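PDB 5A74: DNA endonuclease I-CvuI from Chlorella vulgaris, which probably cuts double-stranded DNA as a LAGLIDADG homing endonuclease, a dimer involved in intron homing. Local coordinates for residues Gly17-Asp22 / Pro96-Lys101. Residues are numbered along the deposited sequence; the frame is centred on the assembly and turned at random.
Sequences GFVDAD and PYLQLK. With MN (manganese (II) ion), chain H; MN (manganese (II) ion), chain I; MN (manganese (II) ion), chain G; nucleotides of chain F.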
loop_
_atom_site.group_PDB
_atom_site.type_symbol
_atom_site.label_atom_id
_atom_site.label_comp_id
_atom_site.label_asym_id
_atom_site.label_seq_id
_atom_site.Cartn_x
_atom_site.Cartn_y
_atom_site.Cartn_z
ATOM N N GLY B 17 -7.006 1.612 2.652
ATOM C CA GLY B 17 -6.044 1.999 1.632
ATOM C C GLY B 17 -4.749 1.241 1.852
ATOM O O GLY B 17 -4.264 0.528 0.968
ATOM N N PHE B 18 -4.219 1.350 3.063
ATOM C CA PHE B 18 -2.994 0.651 3.413
ATOM C C PHE B 18 -3.104 -0.862 3.203
ATOM O O PHE B 18 -2.149 -1.504 2.763
ATOM C CB PHE B 18 -2.600 0.958 4.852
ATOM C CG PHE B 18 -1.123 0.933 5.073
ATOM C CD1 PHE B 18 -0.479 -0.245 5.419
ATOM C CD2 PHE B 18 -0.369 2.081 4.900
ATOM C CE1 PHE B 18 0.889 -0.267 5.608
ATOM C CE2 PHE B 18 0.999 2.062 5.081
ATOM C CZ PHE B 18 1.626 0.890 5.433
ATOM N N VAL B 19 -4.268 -1.426 3.515
ATOM C CA VAL B 19 -4.490 -2.848 3.272
ATOM C C VAL B 19 -4.593 -3.120 1.769
ATOM O O VAL B 19 -3.969 -4.068 1.268
ATOM C CB VAL B 19 -5.720 -3.415 4.050
ATOM C CG1 VAL B 19 -6.055 -4.838 3.602
ATOM C CG2 VAL B 19 -5.443 -3.407 5.538
ATOM N N ASP B 20 -5.356 -2.295 1.049
ATOM C CA ASP B 20 -5.462 -2.471 -0.403
ATOM C C ASP B 20 -4.070 -2.466 -1.028
ATOM O O ASP B 20 -3.819 -3.176 -1.995
ATOM C CB ASP B 20 -6.352 -1.398 -1.052
ATOM C CG ASP B 20 -7.833 -1.760 -1.024
ATOM O OD1 ASP B 20 -8.160 -2.957 -1.167
ATOM O OD2 ASP B 20 -8.678 -0.847 -0.860
ATOM N N ALA B 21 -3.149 -1.696 -0.451
ATOM C CA ALA B 21 -1.821 -1.583 -1.051
ATOM C C ALA B 21 -0.800 -2.610 -0.529
ATOM O O ALA B 21 -0.244 -3.381 -1.310
ATOM C CB ALA B 21 -1.291 -0.156 -0.926
ATOM N N ASP B 22 -0.558 -2.619 0.780
ATOM C CA ASP B 22 0.486 -3.460 1.375
ATOM C C ASP B 22 -0.089 -4.463 2.352
ATOM O O ASP B 22 0.532 -4.767 3.376
ATOM C CB ASP B 22 1.509 -2.603 2.130
ATOM C CG ASP B 22 2.510 -1.921 1.216
ATOM O OD1 ASP B 22 2.384 -2.023 -0.032
ATOM O OD2 ASP B 22 3.409 -1.245 1.767
ATOM N N PRO B 96 -16.521 -1.418 3.771
ATOM C CA PRO B 96 -17.070 -0.382 2.884
ATOM C C PRO B 96 -15.975 0.383 2.142
ATOM O O PRO B 96 -16.242 0.929 1.067
ATOM C CB PRO B 96 -17.804 0.562 3.849
ATOM C CG PRO B 96 -18.017 -0.225 5.088
ATOM C CD PRO B 96 -16.838 -1.142 5.185
ATOM N N TYR B 97 -14.763 0.402 2.697
ATOM C CA TYR B 97 -13.690 1.217 2.131
ATOM C C TYR B 97 -12.683 0.447 1.254
ATOM O O TYR B 97 -11.976 1.051 0.450
ATOM C CB TYR B 97 -12.977 2.006 3.236
ATOM C CG TYR B 97 -13.921 2.706 4.200
ATOM C CD1 TYR B 97 -14.685 3.795 3.795
ATOM C CD2 TYR B 97 -14.036 2.282 5.517
ATOM C CE1 TYR B 97 -15.543 4.435 4.673
ATOM C CE2 TYR B 97 -14.888 2.915 6.402
ATOM C CZ TYR B 97 -15.637 3.991 5.975
ATOM O OH TYR B 97 -16.487 4.619 6.857
ATOM N N LEU B 98 -12.633 -0.876 1.382
ATOM C CA LEU B 98 -11.766 -1.689 0.517
ATOM C C LEU B 98 -12.151 -1.540 -0.961
ATOM O O LEU B 98 -13.327 -1.625 -1.309
ATOM C CB LEU B 98 -11.819 -3.165 0.934
ATOM C CG LEU B 98 -11.262 -3.468 2.331
ATOM C CD1 LEU B 98 -11.598 -4.887 2.767
ATOM C CD2 LEU B 98 -9.757 -3.254 2.357
ATOM N N GLN B 99 -11.195 -1.304 -1.830
ATOM C CA GLN B 99 -11.398 -1.114 -3.257
ATOM C C GLN B 99 -10.698 -2.130 -4.137
ATOM O O GLN B 99 -10.970 -2.211 -5.308
ATOM C CB GLN B 99 -10.969 0.274 -3.710
ATOM C CG GLN B 99 -11.534 1.439 -2.970
ATOM C CD GLN B 99 -13.008 1.536 -3.078
ATOM O OE1 GLN B 99 -13.526 1.513 -4.125
ATOM N NE2 GLN B 99 -13.677 1.647 -1.981
ATOM N N LEU B 100 -9.815 -2.912 -3.582
ATOM C CA LEU B 100 -9.080 -3.912 -4.351
ATOM C C LEU B 100 -9.206 -5.312 -3.765
ATOM O O LEU B 100 -9.082 -6.306 -4.475
ATOM C CB LEU B 100 -7.601 -3.538 -4.444
ATOM C CG LEU B 100 -7.244 -2.357 -5.350
ATOM C CD1 LEU B 100 -5.728 -2.140 -5.393
ATOM C CD2 LEU B 100 -7.803 -2.559 -6.747
ATOM N N LYS B 101 -9.453 -5.393 -2.464
ATOM C CA LYS B 101 -9.479 -6.684 -1.788
ATOM C C LYS B 101 -10.812 -6.938 -1.122
ATOM O O LYS B 101 -10.895 -7.656 -0.131
ATOM C CB LYS B 101 -8.336 -6.763 -0.769
ATOM C CG LYS B 101 -6.983 -6.875 -1.441
ATOM C CD LYS B 101 -5.818 -6.771 -0.484
ATOM C CE LYS B 101 -4.531 -7.109 -1.220
ATOM N NZ LYS B 101 -3.375 -6.383 -0.637
HETATM MN MN MN H . 0.473 -3.551 -3.424
HETATM MN MN MN I . 3.695 -2.445 -1.696
HETATM MN MN MN G . 4.999 0.053 0.958
ATOM O OP3 DG F 1 3.307 -6.130 -3.113
ATOM P P DG F 1 2.190 -5.385 -2.483
ATOM O OP1 DG F 1 2.480 -3.939 -2.625
ATOM O OP2 DG F 1 0.924 -5.862 -3.076
ATOM O "O5'" DG F 1 2.161 -5.822 -0.931
ATOM C "C5'" DG F 1 1.218 -6.763 -0.415
ATOM C "C4'" DG F 1 1.442 -8.138 -1.024
ATOM O "O4'" DG F 1 2.764 -8.619 -0.672
ATOM C "C3'" DG F 1 0.453 -9.224 -0.610
ATOM O "O3'" DG F 1 -0.091 -9.770 -1.807
ATOM C "C2'" DG F 1 1.309 -10.210 0.193
ATOM C "C1'" DG F 1 2.699 -10.008 -0.392
ATOM N N9 DG F 1 3.847 -10.332 0.469
ATOM C C8 DG F 1 4.208 -9.722 1.652
ATOM N N7 DG F 1 5.303 -10.206 2.179
ATOM C C5 DG F 1 5.705 -11.199 1.291
ATOM C C6 DG F 1 6.827 -12.062 1.347
ATOM O O6 DG F 1 7.718 -12.113 2.221
ATOM N N1 DG F 1 6.867 -12.919 0.249
ATOM C C2 DG F 1 5.934 -12.939 -0.771
ATOM N N2 DG F 1 6.136 -13.837 -1.756
ATOM N N3 DG F 1 4.881 -12.123 -0.827
ATOM C C4 DG F 1 4.827 -11.281 0.234
HETATM O O HOH W 1 -1.592 -4.027 -3.709
HETATM O O HOH W 2 5.184 1.934 2.559
#
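The carboxylate of D20 is gripped by three successive backbone N-H groups of the loop 96-101. Its OD2 takes the N-H of Q99 on the syn side, with N and OD2 2.7 Å apart and the bond nearly straight at 170°. Its OD1 is met by L100 N at 2.9 Å, from well above the carboxylate plane. K101 N adds a weak bond, 3.0 Å from OD1. CG of D20 lies anti to its carbonyl carbon (chi1 -86°), which swings the carboxylate off the helix toward the loop. W14 NE1 of the second subunit also bonds OD2. In place of D20, an alanine would probably leave the three loop N-H groups and that indole without their acceptor and free the loop to shift. K101 passes alongside the helix with its chain extended beyond CG. Its NZ bonds G23 O, and V19 O at 3.1 Å, the latter in the carbonyl plane. On the carboxylate face opposite L100 N, CD2 of L98 meets CG1 of V19 at 4.2 Å. A21 O and both carboxylate oxygens of D22 bind manganese ions, and a water on the manganese bound by A21 O donates to D20 O. The contact ties the loop before helix 102-114 to the C-terminal part of helix 6-22, the LAGLIDADG helix, which pairs with its copy at the dimer interface and carries the metal-binding aspartate into the active site.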